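Amine Dehydrogenase (Pseudomonas putida, PDB 1JMX) probably serves as the seven-bladed beta-propeller subunit of a haem c-containing amine dehydrogenase that oxidises primary amines. Local coordinates at residues B[151-164]-B[199-212]. Sequence-based numbering, arbitrary orientation.
Sequences YLMRAADDGSLYVA and YFWPHQSPRHEFSM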
ATOM      1  N   TYR B 151       8.789  20.468  -8.867  1.00 11.58           N
ATOM      2  CA  TYR B 151       7.562  20.100  -9.558  1.00 10.74           C
ATOM      3  C   TYR B 151       7.036  21.280 -10.390  1.00 10.81           C
ATOM      4  O   TYR B 151       7.724  21.708 -11.308  1.00 11.88           O
ATOM      5  CB  TYR B 151       6.524  19.496  -8.591  1.00 10.81           C
ATOM      6  CG  TYR B 151       6.201  20.305  -7.345  1.00 12.08           C
ATOM      7  CD1 TYR B 151       4.967  20.948  -7.213  1.00 11.66           C
ATOM      8  CD2 TYR B 151       7.118  20.425  -6.298  1.00 11.36           C
ATOM      9  CE1 TYR B 151       4.659  21.692  -6.082  1.00 10.46           C
ATOM     10  CE2 TYR B 151       6.814  21.170  -5.160  1.00 10.54           C
ATOM     11  CZ  TYR B 151       5.581  21.804  -5.064  1.00 11.52           C
ATOM     12  OH  TYR B 151       5.275  22.588  -3.972  1.00 12.35           O
ATOM     13  N   LEU B 152       5.868  21.831 -10.071  1.00 10.94           N
ATOM     14  CA  LEU B 152       5.294  22.952 -10.825  1.00 11.39           C
ATOM     15  C   LEU B 152       6.194  24.169 -11.099  1.00 12.23           C
ATOM     16  O   LEU B 152       6.960  24.607 -10.245  1.00 10.58           O
ATOM     17  CB  LEU B 152       4.004  23.434 -10.164  1.00 11.11           C
ATOM     18  CG  LEU B 152       2.882  22.411 -10.059  1.00 12.22           C
ATOM     19  CD1 LEU B 152       1.660  23.084  -9.477  1.00 12.68           C
ATOM     20  CD2 LEU B 152       2.577  21.836 -11.416  1.00 10.23           C
ATOM     21  N   MET B 153       6.051  24.719 -12.306  1.00 12.77           N
ATOM     22  CA  MET B 153       6.805  25.881 -12.762  1.00 12.59           C
ATOM     23  C   MET B 153       5.894  26.770 -13.600  1.00 13.25           C
ATOM     24  O   MET B 153       5.039  26.274 -14.327  1.00 13.37           O
ATOM     25  CB  MET B 153       7.984  25.453 -13.647  1.00 13.54           C
ATOM     26  CG  MET B 153       9.013  24.546 -12.987  1.00 14.43           C
ATOM     27  SD  MET B 153      10.468  24.291 -14.026  1.00 16.09           S
ATOM     28  CE  MET B 153       9.721  23.860 -15.568  1.00 10.81           C
ATOM     29  N   ARG B 154       6.074  28.084 -13.491  1.00 13.91           N
ATOM     30  CA  ARG B 154       5.290  29.039 -14.274  1.00 14.96           C
ATOM     31  C   ARG B 154       6.201  30.190 -14.681  1.00 15.03           C
ATOM     32  O   ARG B 154       6.953  30.706 -13.867  1.00 14.15           O
ATOM     33  CB  ARG B 154       4.102  29.595 -13.474  1.00 15.68           C
ATOM     34  CG  ARG B 154       3.027  28.582 -13.055  1.00 18.34           C
ATOM     35  CD  ARG B 154       2.256  28.004 -14.217  1.00 18.49           C
ATOM     36  NE  ARG B 154       1.720  29.034 -15.097  1.00 21.82           N
ATOM     37  CZ  ARG B 154       0.600  29.719 -14.879  1.00 23.15           C
ATOM     38  NH1 ARG B 154      -0.128  29.498 -13.788  1.00 21.78           N
ATOM     39  NH2 ARG B 154       0.190  30.611 -15.780  1.00 22.30           N
ATOM     40  N   ALA B 155       6.152  30.569 -15.950  1.00 16.23           N
ATOM     41  CA  ALA B 155       6.974  31.662 -16.443  1.00 16.37           C
ATOM     42  C   ALA B 155       6.245  32.982 -16.239  1.00 17.61           C
ATOM     43  O   ALA B 155       5.114  33.157 -16.692  1.00 19.03           O
ATOM     44  CB  ALA B 155       7.297  31.461 -17.919  1.00 16.51           C
ATOM     45  N   ALA B 156       6.873  33.882 -15.495  1.00 17.08           N
ATOM     46  CA  ALA B 156       6.311  35.196 -15.247  1.00 18.62           C
ATOM     47  C   ALA B 156       6.419  36.027 -16.531  1.00 19.62           C
ATOM     48  O   ALA B 156       7.117  35.643 -17.469  1.00 19.87           O
ATOM     49  CB  ALA B 156       7.048  35.868 -14.105  1.00 16.96           C
ATOM     50  N   ASP B 157       5.705  37.148 -16.559  1.00 20.60           N
ATOM     51  CA  ASP B 157       5.677  38.077 -17.690  1.00 22.01           C
ATOM     52  C   ASP B 157       7.041  38.604 -18.128  1.00 21.98           C
ATOM     53  O   ASP B 157       7.266  38.855 -19.316  1.00 23.38           O
ATOM     54  CB  ASP B 157       4.795  39.284 -17.357  1.00 22.00           C
ATOM     55  CG  ASP B 157       3.322  38.995 -17.488  1.00 23.54           C
ATOM     56  OD1 ASP B 157       2.947  37.927 -18.021  1.00 24.37           O
ATOM     57  OD2 ASP B 157       2.530  39.867 -17.060  1.00 26.19           O
ATOM     58  N   ASP B 158       7.923  38.834 -17.164  1.00 21.88           N
ATOM     59  CA  ASP B 158       9.248  39.348 -17.467  1.00 22.59           C
ATOM     60  C   ASP B 158      10.237  38.239 -17.828  1.00 22.78           C
ATOM     61  O   ASP B 158      11.448  38.401 -17.669  1.00 23.69           O
ATOM     62  CB  ASP B 158       9.768  40.161 -16.286  1.00 24.04           C
ATOM     63  CG  ASP B 158      10.123  39.301 -15.092  1.00 26.66           C
ATOM     64  OD1 ASP B 158       9.634  38.161 -14.979  1.00 27.81           O
ATOM     65  OD2 ASP B 158      10.918  39.768 -14.263  1.00 29.41           O
ATOM     66  N   GLY B 159       9.711  37.097 -18.263  1.00 21.50           N
ATOM     67  CA  GLY B 159      10.558  35.981 -18.642  1.00 20.93           C
ATOM     68  C   GLY B 159      11.139  35.131 -17.521  1.00 20.50           C
ATOM     69  O   GLY B 159      11.752  34.105 -17.808  1.00 21.40           O
ATOM     70  N   SER B 160      11.003  35.567 -16.269  1.00 19.50           N
ATOM     71  CA  SER B 160      11.510  34.808 -15.118  1.00 20.10           C
ATOM     72  C   SER B 160      10.718  33.521 -14.894  1.00 18.58           C
ATOM     73  O   SER B 160       9.525  33.462 -15.165  1.00 19.64           O
ATOM     74  CB  SER B 160      11.471  35.652 -13.841  1.00 19.65           C
ATOM     75  OG  SER B 160      12.496  36.623 -13.860  1.00 23.26           O
ATOM     76  N   LEU B 161      11.380  32.504 -14.367  1.00 16.93           N
ATOM     77  CA  LEU B 161      10.729  31.225 -14.140  1.00 16.50           C
ATOM     78  C   LEU B 161      10.600  30.924 -12.654  1.00 15.08           C
ATOM     79  O   LEU B 161      11.596  30.819 -11.939  1.00 15.20           O
ATOM     80  CB  LEU B 161      11.521  30.108 -14.835  1.00 17.49           C
ATOM     81  CG  LEU B 161      10.876  28.741 -15.062  1.00 18.35           C
ATOM     82  CD1 LEU B 161       9.774  28.866 -16.099  1.00 17.48           C
ATOM     83  CD2 LEU B 161      11.934  27.749 -15.527  1.00 16.98           C
ATOM     84  N   TYR B 162       9.361  30.848 -12.183  1.00 15.62           N
ATOM     85  CA  TYR B 162       9.093  30.522 -10.789  1.00 14.76           C
ATOM     86  C   TYR B 162       9.007  29.016 -10.691  1.00 13.87           C
ATOM     87  O   TYR B 162       8.208  28.379 -11.370  1.00 15.12           O
ATOM     88  CB  TYR B 162       7.826  31.223 -10.302  1.00 15.00           C
ATOM     89  CG  TYR B 162       8.102  32.681 -10.052  1.00 15.66           C
ATOM     90  CD1 TYR B 162       7.780  33.649 -11.006  1.00 15.81           C
ATOM     91  CD2 TYR B 162       8.764  33.087  -8.891  1.00 15.02           C
ATOM     92  CE1 TYR B 162       8.115  34.983 -10.816  1.00 16.84           C
ATOM     93  CE2 TYR B 162       9.101  34.414  -8.690  1.00 16.64           C
ATOM     94  CZ  TYR B 162       8.776  35.358  -9.652  1.00 17.27           C
ATOM     95  OH  TYR B 162       9.105  36.671  -9.445  1.00 19.96           O
ATOM     96  N   VAL B 163       9.914  28.461  -9.902  1.00 13.16           N
ATOM     97  CA  VAL B 163      10.043  27.024  -9.726  1.00 13.76           C
ATOM     98  C   VAL B 163       9.662  26.540  -8.335  1.00 13.02           C
ATOM     99  O   VAL B 163      10.247  26.953  -7.341  1.00 14.19           O
ATOM    100  CB  VAL B 163      11.512  26.598 -10.003  1.00 13.81           C
ATOM    101  CG1 VAL B 163      11.693  25.116  -9.785  1.00 14.88           C
ATOM    102  CG2 VAL B 163      11.917  26.992 -11.417  1.00 13.99           C
ATOM    103  N   ALA B 164       8.692  25.639  -8.279  1.00 12.60           N
ATOM    104  CA  ALA B 164       8.256  25.065  -7.019  1.00 11.76           C
ATOM    105  C   ALA B 164       9.139  23.860  -6.699  1.00 10.62           C
ATOM    106  O   ALA B 164       9.211  22.907  -7.473  1.00 10.56           O
ATOM    107  CB  ALA B 164       6.789  24.651  -7.099  1.00  8.62           C
ATOM    108  N   TYR B 199       0.951  19.651  -4.925  1.00 16.84           N
ATOM    109  CA  TYR B 199       0.181  20.306  -5.971  1.00 15.26           C
ATOM    110  C   TYR B 199       0.659  19.929  -7.367  1.00 14.81           C
ATOM    111  O   TYR B 199       1.817  20.143  -7.714  1.00 15.59           O
ATOM    112  CB  TYR B 199       0.266  21.822  -5.785  1.00 13.71           C
ATOM    113  CG  TYR B 199      -1.061  22.527  -5.880  1.00 12.32           C
ATOM    114  CD1 TYR B 199      -1.957  22.512  -4.809  1.00 11.52           C
ATOM    115  CD2 TYR B 199      -1.425  23.212  -7.037  1.00 11.60           C
ATOM    116  CE1 TYR B 199      -3.175  23.155  -4.892  1.00 10.40           C
ATOM    117  CE2 TYR B 199      -2.649  23.863  -7.126  1.00 11.80           C
ATOM    118  CZ  TYR B 199      -3.515  23.829  -6.050  1.00 11.30           C
ATOM    119  OH  TYR B 199      -4.719  24.474  -6.130  1.00 12.87           O
ATOM    120  N   PHE B 200      -0.244  19.357  -8.156  1.00 13.54           N
ATOM    121  CA  PHE B 200       0.064  18.939  -9.520  1.00 14.75           C
ATOM    122  C   PHE B 200      -0.850  19.635 -10.516  1.00 12.92           C
ATOM    123  O   PHE B 200      -1.014  19.175 -11.642  1.00 13.57           O
ATOM    124  CB  PHE B 200      -0.128  17.431  -9.658  1.00 18.64           C
ATOM    125  CG  PHE B 200       0.685  16.631  -8.691  1.00 22.72           C
ATOM    126  CD1 PHE B 200       2.021  16.957  -8.451  1.00 25.45           C
ATOM    127  CD2 PHE B 200       0.111  15.572  -7.998  1.00 24.41           C
ATOM    128  CE1 PHE B 200       2.770  16.241  -7.529  1.00 26.96           C
ATOM    129  CE2 PHE B 200       0.850  14.850  -7.077  1.00 25.45           C
ATOM    130  CZ  PHE B 200       2.178  15.182  -6.839  1.00 26.93           C
ATOM    131  N   TRP B 201      -1.423  20.759 -10.106  1.00 10.28           N
ATOM    132  CA  TRP B 201      -2.352  21.478 -10.961  1.00 11.12           C
ATOM    133  C   TRP B 201      -1.928  22.933 -11.211  1.00 11.27           C
ATOM    134  O   TRP B 201      -2.176  23.808 -10.387  1.00 12.59           O
ATOM    135  CB  TRP B 201      -3.762  21.401 -10.354  1.00  7.66           C
ATOM    136  CG  TRP B 201      -4.206  19.963 -10.021  1.00  9.34           C
ATOM    137  CD1 TRP B 201      -4.854  19.092 -10.851  1.00  8.40           C
ATOM    138  CD2 TRP B 201      -4.010  19.251  -8.780  1.00  8.16           C
ATOM    139  NE1 TRP B 201      -5.070  17.893 -10.213  1.00 10.01           N
ATOM    140  CE2 TRP B 201      -4.563  17.962  -8.944  1.00  8.98           C
ATOM    141  CE3 TRP B 201      -3.419  19.578  -7.550  1.00  6.71           C
ATOM    142  CZ2 TRP B 201      -4.544  17.000  -7.924  1.00  9.87           C
ATOM    143  CZ3 TRP B 201      -3.400  18.618  -6.538  1.00  5.79           C
ATOM    144  CH2 TRP B 201      -3.958  17.347  -6.734  1.00  5.21           C
ATOM    145  N   PRO B 202      -1.222  23.187 -12.331  1.00 12.15           N
ATOM    146  CA  PRO B 202      -0.768  24.537 -12.682  1.00 11.63           C
ATOM    147  C   PRO B 202      -1.934  25.314 -13.311  1.00 11.76           C
ATOM    148  O   PRO B 202      -2.067  25.380 -14.538  1.00 13.63           O
ATOM    149  CB  PRO B 202       0.349  24.262 -13.691  1.00 11.34           C
ATOM    150  CG  PRO B 202      -0.170  23.057 -14.419  1.00 11.71           C
ATOM    151  CD  PRO B 202      -0.711  22.194 -13.298  1.00 10.52           C
ATOM    152  N   HIS B 203      -2.793  25.866 -12.457  1.00 11.57           N
ATOM    153  CA  HIS B 203      -3.952  26.623 -12.915  1.00 11.62           C
ATOM    154  C   HIS B 203      -3.553  27.873 -13.693  1.00 13.33           C
ATOM    155  O   HIS B 203      -2.665  28.621 -13.286  1.00 12.15           O
ATOM    156  CB  HIS B 203      -4.812  27.109 -11.738  1.00 10.19           C
ATOM    157  CG  HIS B 203      -5.075  26.080 -10.682  1.00  8.57           C
ATOM    158  ND1 HIS B 203      -6.022  25.091 -10.823  1.00  9.49           N
ATOM    159  CD2 HIS B 203      -4.580  25.948  -9.431  1.00  6.56           C
ATOM    160  CE1 HIS B 203      -6.105  24.397  -9.705  1.00  6.86           C
ATOM    161  NE2 HIS B 203      -5.240  24.899  -8.844  1.00  9.06           N
ATOM    162  N   GLN B 204      -4.223  28.085 -14.817  1.00 14.50           N
ATOM    163  CA  GLN B 204      -4.021  29.280 -15.618  1.00 17.51           C
ATOM    164  C   GLN B 204      -5.315  30.055 -15.346  1.00 18.94           C
ATOM    165  O   GLN B 204      -6.224  30.100 -16.172  1.00 19.91           O
ATOM    166  CB  GLN B 204      -3.864  28.930 -17.102  1.00 17.53           C
ATOM    167  CG  GLN B 204      -2.549  28.225 -17.414  1.00 17.55           C
ATOM    168  CD  GLN B 204      -2.297  28.063 -18.902  1.00 17.80           C
ATOM    169  OE1 GLN B 204      -3.161  27.604 -19.646  1.00 17.76           O
ATOM    170  NE2 GLN B 204      -1.100  28.435 -19.341  1.00 17.79           N
ATOM    171  N   SER B 205      -5.402  30.601 -14.135  1.00 21.25           N
ATOM    172  CA  SER B 205      -6.589  31.331 -13.687  1.00 25.01           C
ATOM    173  C   SER B 205      -6.669  32.780 -14.148  1.00 26.25           C
ATOM    174  O   SER B 205      -5.649  33.393 -14.479  1.00 26.61           O
ATOM    175  CB  SER B 205      -6.691  31.275 -12.159  1.00 25.63           C
ATOM    176  OG  SER B 205      -5.634  31.992 -11.554  1.00 27.30           O
ATOM    177  N   PRO B 206      -7.894  33.353 -14.165  1.00 28.49           N
ATOM    178  CA  PRO B 206      -8.114  34.745 -14.584  1.00 28.80           C
ATOM    179  C   PRO B 206      -7.250  35.778 -13.839  1.00 29.14           C
ATOM    180  O   PRO B 206      -6.967  36.854 -14.376  1.00 30.33           O
ATOM    181  CB  PRO B 206      -9.609  34.947 -14.309  1.00 28.69           C
ATOM    182  CG  PRO B 206     -10.178  33.593 -14.610  1.00 27.75           C
ATOM    183  CD  PRO B 206      -9.186  32.676 -13.918  1.00 28.38           C
ATOM    184  N   ARG B 207      -6.813  35.441 -12.624  1.00 28.77           N
ATOM    185  CA  ARG B 207      -5.984  36.344 -11.817  1.00 28.27           C
ATOM    186  C   ARG B 207      -4.506  36.388 -12.241  1.00 27.52           C
ATOM    187  O   ARG B 207      -3.735  37.185 -11.707  1.00 28.24           O
ATOM    188  CB  ARG B 207      -6.089  35.997 -10.323  1.00 28.37           C
ATOM    189  CG  ARG B 207      -7.525  35.865  -9.796  1.00 31.25           C
ATOM    190  CD  ARG B 207      -7.590  35.927  -8.265  1.00 33.15           C
ATOM    191  NE  ARG B 207      -7.318  37.280  -7.771  1.00 37.13           N
ATOM    192  CZ  ARG B 207      -6.338  37.597  -6.922  1.00 38.56           C
ATOM    193  NH1 ARG B 207      -5.528  36.659  -6.455  1.00 39.35           N
ATOM    194  NH2 ARG B 207      -6.160  38.860  -6.545  1.00 40.08           N
ATOM    195  N   HIS B 208      -4.106  35.519 -13.169  1.00 27.34           N
ATOM    196  CA  HIS B 208      -2.726  35.484 -13.670  1.00 25.45           C
ATOM    197  C   HIS B 208      -1.703  35.345 -12.545  1.00 23.05           C
ATOM    198  O   HIS B 208      -0.788  36.154 -12.404  1.00 22.48           O
ATOM    199  CB  HIS B 208      -2.442  36.754 -14.477  1.00 27.34           C
ATOM    200  CG  HIS B 208      -1.352  36.604 -15.492  1.00 29.67           C
ATOM    201  ND1 HIS B 208      -0.405  37.582 -15.710  1.00 29.81           N
ATOM    202  CD2 HIS B 208      -1.092  35.622 -16.387  1.00 31.26           C
ATOM    203  CE1 HIS B 208       0.389  37.213 -16.700  1.00 31.00           C
ATOM    204  NE2 HIS B 208      -0.007  36.026 -17.130  1.00 31.86           N
ATOM    205  N   GLU B 209      -1.893  34.328 -11.719  1.00 21.97           N
ATOM    206  CA  GLU B 209      -0.985  34.070 -10.621  1.00 20.42           C
ATOM    207  C   GLU B 209      -0.742  32.570 -10.485  1.00 18.28           C
ATOM    208  O   GLU B 209      -1.514  31.755 -10.999  1.00 16.18           O
ATOM    209  CB  GLU B 209      -1.510  34.674  -9.307  1.00 22.35           C
ATOM    210  CG  GLU B 209      -2.839  34.123  -8.822  1.00 26.32           C
ATOM    211  CD  GLU B 209      -3.375  34.815  -7.557  1.00 29.64           C
ATOM    212  OE1 GLU B 209      -4.307  34.253  -6.939  1.00 31.42           O
ATOM    213  OE2 GLU B 209      -2.889  35.907  -7.179  1.00 29.36           O
ATOM    214  N   PHE B 210       0.413  32.242  -9.913  1.00 17.47           N
ATOM    215  CA  PHE B 210       0.832  30.871  -9.659  1.00 16.25           C
ATOM    216  C   PHE B 210       0.435  30.642  -8.208  1.00 14.77           C
ATOM    217  O   PHE B 210       1.058  31.165  -7.288  1.00 14.13           O
ATOM    218  CB  PHE B 210       2.353  30.747  -9.839  1.00 15.94           C
ATOM    219  CG  PHE B 210       2.905  29.356  -9.609  1.00 16.72           C
ATOM    220  CD1 PHE B 210       2.077  28.233  -9.609  1.00 17.06           C
ATOM    221  CD2 PHE B 210       4.270  29.172  -9.395  1.00 18.62           C
ATOM    222  CE1 PHE B 210       2.600  26.958  -9.397  1.00 17.63           C
ATOM    223  CE2 PHE B 210       4.809  27.893  -9.181  1.00 18.46           C
ATOM    224  CZ  PHE B 210       3.970  26.788  -9.181  1.00 18.61           C
ATOM    225  N   SER B 211      -0.634  29.885  -8.014  1.00 14.95           N
ATOM    226  CA  SER B 211      -1.128  29.630  -6.674  1.00 14.87           C
ATOM    227  C   SER B 211      -1.157  28.157  -6.317  1.00 14.88           C
ATOM    228  O   SER B 211      -1.332  27.296  -7.180  1.00 15.22           O
ATOM    229  CB  SER B 211      -2.526  30.225  -6.514  1.00 14.81           C
ATOM    230  OG  SER B 211      -3.461  29.550  -7.335  1.00 15.02           O
ATOM    231  N   MET B 212      -0.966  27.883  -5.031  1.00 14.43           N
ATOM    232  CA  MET B 212      -0.981  26.527  -4.506  1.00 14.45           C
ATOM    233  C   MET B 212      -1.481  26.575  -3.076  1.00 15.71           C
ATOM    234  O   MET B 212      -1.314  27.585  -2.400  1.00 16.58           O
ATOM    235  CB  MET B 212       0.427  25.925  -4.500  1.00 13.12           C
ATOM    236  CG  MET B 212       1.075  25.790  -5.858  1.00 14.27           C
ATOM    237  SD  MET B 212       2.545  24.779  -5.795  1.00 15.39           S
ATOM    238  CE  MET B 212       3.647  25.831  -4.880  1.00 13.28           C
TER
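Arg154 is folded back on itself over Phe210: its CG lies 3.7 Å from the centroid of the Phe210 ring and 20° off the normal, a CH-pi contact made by the aliphatic part of a charged side chain. Bends at chi2 and chi3 then turn the guanidinium away from the ring, bringing Arg154 NH1 to 2.7 Å from His203 O, while Gln204 CG lies over one guanidinium face. Phe210 carries its ring anti to the backbone N (chi1 -180°), which sends it across to the 151-164 hairpin. There its edge meets Leu152, Phe210 CZ standing 3.5 Å from Leu152 CB, and Ala164 CB sits obliquely near the same CZ. Replacing Phe210 by an alanine is likely to open a gap between Arg154 and Leu152 and leave the arginine's methylenes without the ring face they lie on. Further along, Leu152 CD2 packs on Pro202 CD at 3.8 Å and CD1 touches the rim of the Tyr199 ring. Met212 adds an oblique Met-aromatic contact, SD 3.8 Å from Tyr151 CE1. Strand 153-155 edges one four-stranded sheet and 209-212 belongs to the edge strand of the next; they run antiparallel, axes 8.3 Å apart, too far for backbone pairing. The two sheets are thus joined mainly through apolar side chains, at a polar price: Tyr199 O is buried without a partner, with Tyr151 CD1 only 3.3 Å away.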